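Local coordinates for protein separin (Saccharomyces cerevisiae, PDB 5U1T) that acts as a caspase-like cysteine protease that cleaves the MCD1/SCC1 subunit of cohesin at anaphase onset, freeing chromosomes to segregate, at residues Gln77-Ile82 with Lys133-Gln138; His111-Ile116 with Leu137-Lys142; Tyr163-Pro168 with Lys202-Pro207. One frame throughout, in Å; residues are numbered along the deposited sequence.

Interaction 1 (Gln77-Ile82 with Lys133-Gln138)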
ATOM      1  N   GLN A  77     -25.093  52.378 -12.504  1.00 56.84           N
ATOM      2  CA  GLN A  77     -25.684  52.697 -13.800  1.00 64.75           C
ATOM      3  C   GLN A  77     -27.201  52.689 -13.732  1.00 61.24           C
ATOM      4  O   GLN A  77     -27.883  53.565 -14.290  1.00 61.27           O
ATOM      5  CB  GLN A  77     -25.205  51.709 -14.858  1.00 62.67           C
ATOM      6  CG  GLN A  77     -23.796  51.985 -15.315  1.00 65.62           C
ATOM      7  CD  GLN A  77     -23.206  50.840 -16.075  1.00 68.23           C
ATOM      8  OE1 GLN A  77     -22.104  50.955 -16.607  1.00 86.60           O
ATOM      9  NE2 GLN A  77     -23.919  49.711 -16.129  1.00 67.93           N
ATOM     10  N   HIS A  78     -27.720  51.693 -13.029  1.00 52.19           N
ATOM     11  CA  HIS A  78     -29.154  51.501 -12.932  1.00 59.87           C
ATOM     12  C   HIS A  78     -29.803  52.684 -12.184  1.00 63.94           C
ATOM     13  O   HIS A  78     -30.873  53.173 -12.578  1.00 58.73           O
ATOM     14  CB  HIS A  78     -29.439  50.165 -12.248  1.00 51.47           C
ATOM     15  CG  HIS A  78     -30.809  49.620 -12.507  1.00 52.95           C
ATOM     16  ND1 HIS A  78     -31.161  48.330 -12.202  1.00 53.03           N
ATOM     17  CD2 HIS A  78     -31.911  50.206 -13.029  1.00 53.73           C
ATOM     18  CE1 HIS A  78     -32.426  48.129 -12.533  1.00 50.34           C
ATOM     19  NE2 HIS A  78     -32.903  49.253 -13.029  1.00 58.27           N
ATOM     20  N   LEU A  79     -29.140  53.137 -11.116  1.00 60.62           N
ATOM     21  CA  LEU A  79     -29.602  54.281 -10.330  1.00 58.18           C
ATOM     22  C   LEU A  79     -29.657  55.527 -11.188  1.00 61.02           C
ATOM     23  O   LEU A  79     -30.572  56.326 -11.062  1.00 63.51           O
ATOM     24  CB  LEU A  79     -28.696  54.531  -9.135  1.00 52.84           C
ATOM     25  CG  LEU A  79     -28.839  53.579  -7.960  1.00 51.25           C
ATOM     26  CD1 LEU A  79     -27.952  54.029  -6.815  1.00 52.01           C
ATOM     27  CD2 LEU A  79     -30.285  53.471  -7.533  1.00 43.57           C
ATOM     28  N   MET A  80     -28.679  55.669 -12.074  1.00 58.66           N
ATOM     29  CA  MET A  80     -28.652  56.793 -12.985  1.00 59.76           C
ATOM     30  C   MET A  80     -29.796  56.699 -13.987  1.00 60.26           C
ATOM     31  O   MET A  80     -30.358  57.709 -14.383  1.00 64.69           O
ATOM     32  CB  MET A  80     -27.308  56.879 -13.710  1.00 60.34           C
ATOM     33  CG  MET A  80     -27.053  58.239 -14.387  1.00 73.62           C
ATOM     34  SD  MET A  80     -27.301  59.687 -13.305  1.00 71.86           S
ATOM     35  CE  MET A  80     -26.965  61.067 -14.413  1.00 80.53           C
ATOM     36  N   ILE A  81     -30.147  55.485 -14.389  1.00 64.68           N
ATOM     37  CA  ILE A  81     -31.277  55.268 -15.299  1.00 62.89           C
ATOM     38  C   ILE A  81     -32.591  55.717 -14.669  1.00 61.09           C
ATOM     39  O   ILE A  81     -33.418  56.370 -15.316  1.00 58.60           O
ATOM     40  CB  ILE A  81     -31.379  53.789 -15.705  1.00 54.27           C
ATOM     41  CG1 ILE A  81     -30.210  53.441 -16.631  1.00 51.83           C
ATOM     42  CG2 ILE A  81     -32.733  53.493 -16.350  1.00 50.46           C
ATOM     43  CD1 ILE A  81     -30.178  52.033 -17.072  1.00 51.73           C
ATOM     44  N   ILE A  82     -32.761  55.365 -13.401  1.00 56.57           N
ATOM     45  CA  ILE A  82     -33.936  55.748 -12.641  1.00 56.73           C
ATOM     46  C   ILE A  82     -34.062  57.278 -12.524  1.00 62.41           C
ATOM     47  O   ILE A  82     -35.138  57.820 -12.787  1.00 62.94           O
ATOM     48  CB  ILE A  82     -33.915  55.085 -11.232  1.00 59.79           C
ATOM     49  CG1 ILE A  82     -34.044  53.563 -11.374  1.00 58.15           C
ATOM     50  CG2 ILE A  82     -35.018  55.639 -10.323  1.00 56.80           C
ATOM     51  CD1 ILE A  82     -33.784  52.786 -10.096  1.00 56.47           C
ATOM     52  N   LYS A 133     -34.351  54.389  -1.484  1.00 51.81           N
ATOM     53  CA  LYS A 133     -35.506  54.837  -0.742  1.00 52.08           C
ATOM     54  C   LYS A 133     -35.799  56.338  -0.960  1.00 60.68           C
ATOM     55  O   LYS A 133     -36.967  56.758  -1.051  1.00 56.94           O
ATOM     56  CB  LYS A 133     -35.301  54.528   0.741  1.00 51.21           C
ATOM     57  CG  LYS A 133     -35.243  53.042   1.048  1.00 52.39           C
ATOM     58  CD  LYS A 133     -35.377  52.740   2.533  1.00 54.41           C
ATOM     59  CE  LYS A 133     -35.324  51.237   2.813  1.00 55.38           C
ATOM     60  NZ  LYS A 133     -35.742  50.937   4.208  1.00 54.65           N
ATOM     61  N   ILE A 134     -34.738  57.138  -1.060  1.00 60.83           N
ATOM     62  CA  ILE A 134     -34.876  58.561  -1.333  1.00 56.47           C
ATOM     63  C   ILE A 134     -35.472  58.757  -2.731  1.00 62.15           C
ATOM     64  O   ILE A 134     -36.310  59.650  -2.939  1.00 66.98           O
ATOM     65  CB  ILE A 134     -33.502  59.321  -1.197  1.00 57.61           C
ATOM     66  CG1 ILE A 134     -32.999  59.285   0.246  1.00 57.35           C
ATOM     67  CG2 ILE A 134     -33.634  60.770  -1.624  1.00 57.95           C
ATOM     68  CD1 ILE A 134     -31.669  59.925   0.436  1.00 52.60           C
ATOM     69  N   LEU A 135     -35.061  57.927  -3.686  1.00 58.04           N
ATOM     70  CA  LEU A 135     -35.629  58.004  -5.030  1.00 59.17           C
ATOM     71  C   LEU A 135     -37.109  57.596  -5.007  1.00 59.14           C
ATOM     72  O   LEU A 135     -37.944  58.207  -5.673  1.00 59.75           O
ATOM     73  CB  LEU A 135     -34.837  57.138  -6.008  1.00 52.88           C
ATOM     74  CG  LEU A 135     -33.354  57.518  -6.167  1.00 64.66           C
ATOM     75  CD1 LEU A 135     -32.522  56.426  -6.883  1.00 58.27           C
ATOM     76  CD2 LEU A 135     -33.248  58.822  -6.899  1.00 59.06           C
ATOM     77  N   ALA A 136     -37.425  56.576  -4.218  1.00 53.17           N
ATOM     78  CA  ALA A 136     -38.792  56.128  -4.082  1.00 55.94           C
ATOM     79  C   ALA A 136     -39.641  57.213  -3.430  1.00 61.36           C
ATOM     80  O   ALA A 136     -40.800  57.424  -3.815  1.00 62.33           O
ATOM     81  CB  ALA A 136     -38.856  54.835  -3.284  1.00 51.49           C
ATOM     82  N   LEU A 137     -39.079  57.909  -2.449  1.00 60.60           N
ATOM     83  CA  LEU A 137     -39.811  59.009  -1.818  1.00 59.70           C
ATOM     84  C   LEU A 137     -40.008  60.162  -2.798  1.00 59.19           C
ATOM     85  O   LEU A 137     -41.065  60.786  -2.817  1.00 64.65           O
ATOM     86  CB  LEU A 137     -39.097  59.501  -0.562  1.00 54.61           C
ATOM     87  CG  LEU A 137     -39.168  58.548   0.630  1.00 53.85           C
ATOM     88  CD1 LEU A 137     -38.460  59.127   1.829  1.00 53.34           C
ATOM     89  CD2 LEU A 137     -40.592  58.194   0.977  1.00 51.91           C
ATOM     90  N   GLN A 138     -38.993  60.431  -3.613  1.00 59.53           N
ATOM     91  CA  GLN A 138     -39.083  61.446  -4.660  1.00 56.94           C
ATOM     92  C   GLN A 138     -40.247  61.134  -5.583  1.00 61.21           C
ATOM     93  O   GLN A 138     -41.060  62.013  -5.884  1.00 70.37           O
ATOM     94  CB  GLN A 138     -37.769  61.530  -5.454  1.00 58.96           C
ATOM     95  CG  GLN A 138     -37.742  62.520  -6.628  1.00 55.76           C
ATOM     96  CD  GLN A 138     -37.897  63.980  -6.201  1.00 65.70           C
ATOM     97  OE1 GLN A 138     -37.698  64.332  -5.035  1.00 59.01           O
ATOM     98  NE2 GLN A 138     -38.265  64.836  -7.156  1.00 66.11           N
TER
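No ring or amide face takes part where Leu79 and Ile82 meet Leu135. The imidazole of His78 belongs to another side of helix 69-87: it meets the ring of Phe100 with the planes at about 70°, while ND1 is hydrogen-bonded to Tyr59 OH and NE2 to Glu97 OE1. The contact itself is made by methyl groups alone. Leu135 on helix 129-142 points at the facing helix and is the shared partner of both other residues. Its CG stands opposite the carbonyl carbon (chi1 -60°), and its CD1 extends forward to lie 3.8 Å from CD2 of Leu79, the two leucine side chains crossing at about a right angle. The same CD1 is 4.3 Å from CG2 of Ile82, a looser touch. The CA atoms of Ile82 and Leu135 remain 8.1 Å apart, so the gap is closed by side chains that reach in from both helices. Helix 91-103 also packs on Leu79 and Ile82, and apolar side chains of another protein's chain, probably the securin inhibitor, reach Leu79 and Leu135. With no polar atom involved, cohesion here rests on dispersion and buried aliphatic surface, and no hydrogen bond fixes a direction between these side chains.

Interaction 2 (His111-Ile116 with Leu137-Lys142)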
ATOM      1  N   HIS A 111     -43.006  44.281  -4.738  1.00 61.11           N
ATOM      2  CA  HIS A 111     -43.934  44.509  -5.826  1.00 62.52           C
ATOM      3  C   HIS A 111     -44.747  45.776  -5.588  1.00 63.46           C
ATOM      4  O   HIS A 111     -45.853  45.936  -6.109  1.00 62.12           O
ATOM      5  CB  HIS A 111     -44.831  43.284  -6.045  1.00 62.48           C
ATOM      6  CG  HIS A 111     -45.365  42.683  -4.785  1.00 66.73           C
ATOM      7  ND1 HIS A 111     -44.820  41.548  -4.219  1.00 70.72           N
ATOM      8  CD2 HIS A 111     -46.419  43.034  -4.008  1.00 67.75           C
ATOM      9  CE1 HIS A 111     -45.506  41.240  -3.127  1.00 77.62           C
ATOM     10  NE2 HIS A 111     -46.481  42.129  -2.975  1.00 70.12           N
ATOM     11  N   SER A 112     -44.157  46.680  -4.809  1.00 62.73           N
ATOM     12  CA  SER A 112     -44.633  48.045  -4.628  1.00 55.42           C
ATOM     13  C   SER A 112     -43.504  48.888  -4.059  1.00 58.85           C
ATOM     14  O   SER A 112     -42.493  48.359  -3.579  1.00 60.02           O
ATOM     15  CB  SER A 112     -45.856  48.091  -3.706  1.00 59.94           C
ATOM     16  OG  SER A 112     -45.504  47.920  -2.346  1.00 57.53           O
ATOM     17  N   LEU A 113     -43.667  50.207  -4.098  1.00 63.19           N
ATOM     18  CA  LEU A 113     -42.642  51.077  -3.538  1.00 54.91           C
ATOM     19  C   LEU A 113     -42.623  50.931  -2.018  1.00 54.78           C
ATOM     20  O   LEU A 113     -41.627  51.218  -1.365  1.00 56.30           O
ATOM     21  CB  LEU A 113     -42.875  52.524  -3.955  1.00 50.83           C
ATOM     22  CG  LEU A 113     -42.507  52.881  -5.400  1.00 58.55           C
ATOM     23  CD1 LEU A 113     -42.584  54.402  -5.619  1.00 52.44           C
ATOM     24  CD2 LEU A 113     -41.112  52.344  -5.742  1.00 59.60           C
ATOM     25  N   LYS A 114     -43.727  50.451  -1.464  1.00 55.67           N
ATOM     26  CA  LYS A 114     -43.852  50.301  -0.024  1.00 58.10           C
ATOM     27  C   LYS A 114     -42.886  49.231   0.464  1.00 56.89           C
ATOM     28  O   LYS A 114     -42.337  49.324   1.566  1.00 52.91           O
ATOM     29  CB  LYS A 114     -45.302  49.968   0.341  1.00 53.81           C
ATOM     30  CG  LYS A 114     -45.524  49.376   1.720  1.00 51.69           C
ATOM     31  CD  LYS A 114     -46.319  48.086   1.566  1.00 51.59           C
ATOM     32  CE  LYS A 114     -46.650  47.435   2.890  1.00 52.80           C
ATOM     33  NZ  LYS A 114     -47.276  46.099   2.644  1.00 58.12           N
ATOM     34  N   ASN A 115     -42.668  48.227  -0.381  1.00 60.30           N
ATOM     35  CA  ASN A 115     -41.743  47.137  -0.079  1.00 54.46           C
ATOM     36  C   ASN A 115     -40.266  47.606  -0.088  1.00 54.41           C
ATOM     37  O   ASN A 115     -39.468  47.177   0.741  1.00 56.19           O
ATOM     38  CB  ASN A 115     -41.948  45.982  -1.073  1.00 57.73           C
ATOM     39  CG  ASN A 115     -43.302  45.265  -0.908  1.00 59.28           C
ATOM     40  OD1 ASN A 115     -43.833  45.131   0.200  1.00 57.92           O
ATOM     41  ND2 ASN A 115     -43.838  44.767  -2.021  1.00 58.13           N
ATOM     42  N   ILE A 116     -39.925  48.483  -1.031  1.00 49.98           N
ATOM     43  CA  ILE A 116     -38.650  49.191  -1.054  1.00 48.86           C
ATOM     44  C   ILE A 116     -38.417  49.958   0.246  1.00 58.64           C
ATOM     45  O   ILE A 116     -37.417  49.739   0.940  1.00 61.68           O
ATOM     46  CB  ILE A 116     -38.582  50.183  -2.236  1.00 46.30           C
ATOM     47  CG1 ILE A 116     -38.752  49.443  -3.566  1.00 58.83           C
ATOM     48  CG2 ILE A 116     -37.302  51.018  -2.202  1.00 43.83           C
ATOM     49  CD1 ILE A 116     -37.879  48.201  -3.725  1.00 50.77           C
ATOM     50  N   LEU A 137     -39.079  57.909  -2.449  1.00 60.60           N
ATOM     51  CA  LEU A 137     -39.811  59.009  -1.818  1.00 59.70           C
ATOM     52  C   LEU A 137     -40.008  60.162  -2.798  1.00 59.19           C
ATOM     53  O   LEU A 137     -41.065  60.786  -2.817  1.00 64.65           O
ATOM     54  CB  LEU A 137     -39.097  59.501  -0.562  1.00 54.61           C
ATOM     55  CG  LEU A 137     -39.168  58.548   0.630  1.00 53.85           C
ATOM     56  CD1 LEU A 137     -38.460  59.127   1.829  1.00 53.34           C
ATOM     57  CD2 LEU A 137     -40.592  58.194   0.977  1.00 51.91           C
ATOM     58  N   GLN A 138     -38.993  60.431  -3.613  1.00 59.53           N
ATOM     59  CA  GLN A 138     -39.083  61.446  -4.660  1.00 56.94           C
ATOM     60  C   GLN A 138     -40.247  61.134  -5.583  1.00 61.21           C
ATOM     61  O   GLN A 138     -41.060  62.013  -5.884  1.00 70.37           O
ATOM     62  CB  GLN A 138     -37.769  61.530  -5.454  1.00 58.96           C
ATOM     63  CG  GLN A 138     -37.742  62.520  -6.628  1.00 55.76           C
ATOM     64  CD  GLN A 138     -37.897  63.980  -6.201  1.00 65.70           C
ATOM     65  OE1 GLN A 138     -37.698  64.332  -5.035  1.00 59.01           O
ATOM     66  NE2 GLN A 138     -38.265  64.836  -7.156  1.00 66.11           N
ATOM     67  N   ILE A 139     -40.341  59.878  -6.013  1.00 59.50           N
ATOM     68  CA  ILE A 139     -41.402  59.439  -6.910  1.00 60.47           C
ATOM     69  C   ILE A 139     -42.772  59.597  -6.248  1.00 62.08           C
ATOM     70  O   ILE A 139     -43.682  60.167  -6.857  1.00 65.86           O
ATOM     71  CB  ILE A 139     -41.178  57.974  -7.365  1.00 61.44           C
ATOM     72  CG1 ILE A 139     -39.878  57.876  -8.167  1.00 61.03           C
ATOM     73  CG2 ILE A 139     -42.331  57.485  -8.214  1.00 55.64           C
ATOM     74  CD1 ILE A 139     -39.523  56.488  -8.614  1.00 57.66           C
ATOM     75  N   ILE A 140     -42.914  59.127  -5.005  1.00 59.74           N
ATOM     76  CA  ILE A 140     -44.184  59.243  -4.271  1.00 60.51           C
ATOM     77  C   ILE A 140     -44.597  60.706  -4.185  1.00 67.44           C
ATOM     78  O   ILE A 140     -45.784  61.072  -4.286  1.00 67.61           O
ATOM     79  CB  ILE A 140     -44.083  58.651  -2.848  1.00 63.28           C
ATOM     80  CG1 ILE A 140     -43.734  57.164  -2.910  1.00 60.06           C
ATOM     81  CG2 ILE A 140     -45.387  58.839  -2.089  1.00 59.44           C
ATOM     82  CD1 ILE A 140     -43.487  56.533  -1.565  1.00 58.78           C
ATOM     83  N   LEU A 141     -43.601  61.561  -4.020  1.00 64.91           N
ATOM     84  CA  LEU A 141     -43.849  62.983  -4.008  1.00 63.93           C
ATOM     85  C   LEU A 141     -44.329  63.490  -5.366  1.00 66.00           C
ATOM     86  O   LEU A 141     -45.375  64.112  -5.449  1.00 71.96           O
ATOM     87  CB  LEU A 141     -42.591  63.720  -3.588  1.00 69.82           C
ATOM     88  CG  LEU A 141     -42.860  65.188  -3.329  1.00 70.04           C
ATOM     89  CD1 LEU A 141     -43.917  65.315  -2.250  1.00 67.32           C
ATOM     90  CD2 LEU A 141     -41.563  65.841  -2.918  1.00 79.42           C
ATOM     91  N   LYS A 142     -43.580  63.221  -6.430  1.00 62.91           N
ATOM     92  CA  LYS A 142     -43.938  63.780  -7.729  1.00 58.05           C
ATOM     93  C   LYS A 142     -45.183  63.144  -8.342  1.00 64.10           C
ATOM     94  O   LYS A 142     -45.829  63.750  -9.195  1.00 65.46           O
ATOM     95  CB  LYS A 142     -42.773  63.669  -8.700  1.00 57.94           C
ATOM     96  CG  LYS A 142     -41.597  64.516  -8.295  1.00 66.52           C
ATOM     97  CD  LYS A 142     -42.061  65.904  -7.897  1.00 67.56           C
ATOM     98  CE  LYS A 142     -41.660  66.952  -8.917  1.00 72.14           C
ATOM     99  NZ  LYS A 142     -40.271  67.485  -8.638  1.00 83.42           N
TER
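This is a small, buried, purely apolar helix-to-helix contact, in which Leu113, at the start of the short helix 113-117, packs on Ile139 and Ile140 near the C-terminal end of helix 129-142. It belongs to the helical region near the N-terminus of the modelled chain, far from the protease active site, and buries 119 Å² in all. Leu113 supplies a single atom to both partners. Its CD1 lies 4.0 Å from CG2 of Ile139 and likewise 4.0 Å from CG1 of Ile140, so the methyl is set against two successive residues of one helical turn. The approaches differ: the leucine crosses Ile139 at about a right angle, but it and Ile140 slide past each other in opposite directions. CD1 of Leu113 lies anti to CA (chi2 -171°), which carries this methyl outward toward the isoleucines. On Ile139 the touching branch is CG2, which stands opposite the backbone N. Just ahead of Leu113, Ser112 occupies the N-cap position; its OG accepts weak bonds from Lys114 N at 3.2 Å and from Asn115 N at 3.5 Å, which help define where the helix begins. Tyr149 of helix 146-158 lies against both Leu113 and Ile140, while from helix 91-103 Ser95 touches Leu113 and Ile98 touches Ile139, so four helices converge here. The contact thus buries branched aliphatic groups without leaving a polar atom to satisfy, while on the same helix the polar ends of Gln138 and Lys142 add hydrogen bonds to the backbone of another protein's chain, probably securin, beside apolar packing on that partner.

Interaction 3 (Tyr163-Pro168 with Lys202-Pro207)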
ATOM      1  N   TYR A 163     -34.703  51.590   9.181  1.00 69.10           N
ATOM      2  CA  TYR A 163     -34.866  51.565   7.733  1.00 66.04           C
ATOM      3  C   TYR A 163     -33.939  52.524   6.997  1.00 63.27           C
ATOM      4  O   TYR A 163     -33.715  52.364   5.799  1.00 61.77           O
ATOM      5  CB  TYR A 163     -36.313  51.856   7.348  1.00 65.76           C
ATOM      6  CG  TYR A 163     -37.292  50.887   7.954  1.00 66.51           C
ATOM      7  CD1 TYR A 163     -37.177  49.512   7.729  1.00 63.30           C
ATOM      8  CD2 TYR A 163     -38.341  51.345   8.754  1.00 66.66           C
ATOM      9  CE1 TYR A 163     -38.076  48.616   8.292  1.00 63.72           C
ATOM     10  CE2 TYR A 163     -39.244  50.462   9.318  1.00 63.99           C
ATOM     11  CZ  TYR A 163     -39.105  49.102   9.084  1.00 65.84           C
ATOM     12  OH  TYR A 163     -40.009  48.246   9.658  1.00 71.12           O
ATOM     13  N   LEU A 164     -33.389  53.507   7.699  1.00 66.51           N
ATOM     14  CA  LEU A 164     -32.711  54.612   7.023  1.00 68.18           C
ATOM     15  C   LEU A 164     -31.345  54.966   7.583  1.00 70.62           C
ATOM     16  O   LEU A 164     -30.363  55.050   6.847  1.00 74.33           O
ATOM     17  CB  LEU A 164     -33.587  55.861   7.073  1.00 67.22           C
ATOM     18  CG  LEU A 164     -34.373  56.237   5.820  1.00 63.32           C
ATOM     19  CD1 LEU A 164     -33.428  56.637   4.721  1.00 67.63           C
ATOM     20  CD2 LEU A 164     -35.211  55.090   5.357  1.00 64.46           C
ATOM     21  N   LEU A 165     -31.298  55.192   8.890  1.00 73.40           N
ATOM     22  CA  LEU A 165     -30.139  55.795   9.538  1.00 79.08           C
ATOM     23  C   LEU A 165     -29.100  54.756   9.908  1.00 82.35           C
ATOM     24  O   LEU A 165     -28.752  54.592  11.077  1.00 83.18           O
ATOM     25  CB  LEU A 165     -30.580  56.576  10.783  1.00 80.17           C
ATOM     26  CG  LEU A 165     -31.735  57.557  10.568  1.00 78.71           C
ATOM     27  CD1 LEU A 165     -32.114  58.246  11.859  1.00 78.84           C
ATOM     28  CD2 LEU A 165     -31.398  58.581   9.499  1.00 72.59           C
ATOM     29  N   LYS A 166     -28.621  54.053   8.888  1.00 81.34           N
ATOM     30  CA  LYS A 166     -27.594  53.040   9.026  1.00 74.94           C
ATOM     31  C   LYS A 166     -26.526  53.292   7.982  1.00 75.17           C
ATOM     32  O   LYS A 166     -25.351  53.039   8.225  1.00 78.51           O
ATOM     33  CB  LYS A 166     -28.166  51.636   8.841  1.00 69.17           C
ATOM     34  CG  LYS A 166     -28.860  51.058  10.040  1.00 68.60           C
ATOM     35  CD  LYS A 166     -28.923  49.555   9.887  1.00 61.24           C
ATOM     36  CE  LYS A 166     -29.427  48.900  11.141  1.00 61.79           C
ATOM     37  NZ  LYS A 166     -30.817  48.459  10.955  1.00 63.25           N
ATOM     38  N   ASP A 167     -26.950  53.753   6.803  1.00 73.99           N
ATOM     39  CA  ASP A 167     -26.009  54.136   5.757  1.00 76.16           C
ATOM     40  C   ASP A 167     -25.122  55.234   6.331  1.00 82.41           C
ATOM     41  O   ASP A 167     -25.592  56.351   6.584  1.00 89.19           O
ATOM     42  CB  ASP A 167     -26.736  54.600   4.485  1.00 68.31           C
ATOM     43  CG  ASP A 167     -25.777  55.108   3.405  1.00 81.63           C
ATOM     44  OD1 ASP A 167     -24.568  54.761   3.466  1.00 83.80           O
ATOM     45  OD2 ASP A 167     -26.224  55.850   2.492  1.00 77.71           O
ATOM     46  N   PRO A 168     -23.841  54.914   6.576  1.00 84.60           N
ATOM     47  CA  PRO A 168     -22.940  55.863   7.230  1.00 81.34           C
ATOM     48  C   PRO A 168     -22.706  57.061   6.344  1.00 80.89           C
ATOM     49  O   PRO A 168     -22.307  58.113   6.834  1.00 88.29           O
ATOM     50  CB  PRO A 168     -21.649  55.064   7.410  1.00 83.12           C
ATOM     51  CG  PRO A 168     -22.032  53.641   7.210  1.00 81.21           C
ATOM     52  CD  PRO A 168     -23.146  53.670   6.220  1.00 84.49           C
ATOM     53  N   LYS A 202     -31.069  69.091  13.485  1.00 94.56           N
ATOM     54  CA  LYS A 202     -30.197  69.062  14.659  1.00 93.71           C
ATOM     55  C   LYS A 202     -29.220  67.902  14.545  1.00 94.65           C
ATOM     56  O   LYS A 202     -28.018  68.062  14.755  1.00 94.81           O
ATOM     57  CB  LYS A 202     -31.013  68.937  15.951  1.00 98.20           C
ATOM     58  CG  LYS A 202     -30.188  69.009  17.239  1.00100.51           C
ATOM     59  CD  LYS A 202     -30.500  70.276  18.029  1.00101.57           C
ATOM     60  CE  LYS A 202     -29.654  70.371  19.293  1.00106.49           C
ATOM     61  NZ  LYS A 202     -29.801  71.695  19.987  1.00106.81           N
ATOM     62  N   GLN A 203     -29.754  66.737  14.197  1.00 90.96           N
ATOM     63  CA  GLN A 203     -28.991  65.500  14.169  1.00 90.44           C
ATOM     64  C   GLN A 203     -27.835  65.536  13.194  1.00 91.21           C
ATOM     65  O   GLN A 203     -26.776  64.938  13.427  1.00 92.04           O
ATOM     66  CB  GLN A 203     -29.909  64.344  13.800  1.00 91.14           C
ATOM     67  CG  GLN A 203     -29.374  62.970  14.146  1.00 90.22           C
ATOM     68  CD  GLN A 203     -30.505  61.981  14.254  1.00 91.64           C
ATOM     69  OE1 GLN A 203     -31.654  62.383  14.465  1.00 91.19           O
ATOM     70  NE2 GLN A 203     -30.205  60.690  14.093  1.00 89.46           N
ATOM     71  N   PHE A 204     -28.050  66.225  12.085  1.00 86.45           N
ATOM     72  CA  PHE A 204     -27.080  66.197  11.011  1.00 88.69           C
ATOM     73  C   PHE A 204     -26.382  67.525  10.896  1.00 91.46           C
ATOM     74  O   PHE A 204     -25.575  67.740   9.989  1.00 90.12           O
ATOM     75  CB  PHE A 204     -27.770  65.810   9.713  1.00 94.52           C
ATOM     76  CG  PHE A 204     -28.348  64.429   9.755  1.00 92.71           C
ATOM     77  CD1 PHE A 204     -27.629  63.396  10.338  1.00 90.26           C
ATOM     78  CD2 PHE A 204     -29.616  64.170   9.262  1.00 88.77           C
ATOM     79  CE1 PHE A 204     -28.145  62.133  10.406  1.00 86.86           C
ATOM     80  CE2 PHE A 204     -30.140  62.896   9.324  1.00 85.83           C
ATOM     81  CZ  PHE A 204     -29.401  61.876   9.901  1.00 87.07           C
ATOM     82  N   LYS A 205     -26.676  68.389  11.867  1.00 96.43           N
ATOM     83  CA  LYS A 205     -26.088  69.714  11.960  1.00 93.03           C
ATOM     84  C   LYS A 205     -26.331  70.466  10.656  1.00 97.86           C
ATOM     85  O   LYS A 205     -25.396  70.988  10.055  1.00102.45           O
ATOM     86  CB  LYS A 205     -24.584  69.634  12.257  1.00 94.93           C
ATOM     87  CG  LYS A 205     -24.141  68.437  13.098  1.00 95.70           C
ATOM     88  CD  LYS A 205     -24.664  68.517  14.517  1.00 92.81           C
ATOM     89  CE  LYS A 205     -23.770  67.719  15.450  1.00 98.83           C
ATOM     90  NZ  LYS A 205     -22.347  68.157  15.372  1.00 90.00           N
ATOM     91  N   LEU A 206     -27.580  70.502  10.209  1.00 96.02           N
ATOM     92  CA  LEU A 206     -27.907  71.177   8.962  1.00 96.22           C
ATOM     93  C   LEU A 206     -28.325  72.607   9.263  1.00 98.79           C
ATOM     94  O   LEU A 206     -28.861  72.881  10.339  1.00100.59           O
ATOM     95  CB  LEU A 206     -29.005  70.417   8.199  1.00 97.18           C
ATOM     96  CG  LEU A 206     -28.658  68.963   7.805  1.00 95.21           C
ATOM     97  CD1 LEU A 206     -29.690  68.379   6.869  1.00 87.53           C
ATOM     98  CD2 LEU A 206     -27.280  68.857   7.179  1.00 94.36           C
ATOM     99  N   PRO A 207     -28.048  73.534   8.329  1.00100.10           N
ATOM    100  CA  PRO A 207     -28.448  74.938   8.481  1.00102.81           C
ATOM    101  C   PRO A 207     -29.933  75.097   8.278  1.00101.19           C
ATOM    102  O   PRO A 207     -30.407  74.746   7.201  1.00101.25           O
ATOM    103  CB  PRO A 207     -27.685  75.644   7.361  1.00104.25           C
ATOM    104  CG  PRO A 207     -27.531  74.592   6.308  1.00101.58           C
ATOM    105  CD  PRO A 207     -27.302  73.311   7.077  1.00103.00           C
TER
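Leu165 sits at the centre of an inverse gamma turn just after helix 160-163 and faces Gln203 and Phe204 where helix 190-203 ends in a Schellman motif, the CA atoms of Leu165 and Gln203 being 10.8 Å apart. The turn is closed by a weak bond from Lys166 N to Leu164 O, whereas the helix end is marked by the positive phi of Lys205 (55°), whose N bonds to Lys202 O at 3.2 Å. Across this wide separation only side chains meet. Leu165 uses both arms of its fork. CD2 lies at the edge of the Phe204 ring, in its plane, 3.9 Å from CZ, so the methyl meets the ring's rim and not its pi face. One face of that ring is covered by the neighbouring Gln203, whose CB lies above the ring centre. The other leucine arm, CD1, is 3.8 Å from Gln203 NE2, a van der Waals touch. Gln203 comes from the opposite direction, its CG anti to the backbone N (chi1 -162°) and the chain stretched beyond, which carries the amide out to the leucine; its OE1 is hydrogen-bonded to Gln199 NE2. Phe204 also meets the Tyr200 ring and rests on Ala172 and Thr176 of helix 172-185, and Leu170 touches Leu165, so the contact links an interhelical loop to the end of a later helix. Since the three touching residues are only partly buried and no polar bond spans the gap, the link is a modest hydrophobic one, a leucine resting on an aromatic rim and on an amide whose oxygen is bonded within its own helix.

All three contacts lie in the helical region near the N-terminus, 66 to 70 Å from the centre of the elongated chain. Interactions 1 and 2 end on helix 129-142, which receives helices 69-87 and 113-117 at successive turns, their centres about 10 Å apart; segment 111-116 lies between the two segments of interaction 1. Both close before interaction 3 opens, its centre about 19 Å from interaction 1 and 20 Å from interaction 2. Helix 129-142 is therefore common to interactions 1 and 2 and is tied to the loop of interaction 3 by Lys133, through a probable hydrogen bond from NZ to Tyr163 O. It also contacts the other protein's chain, whereas interaction 3 does not.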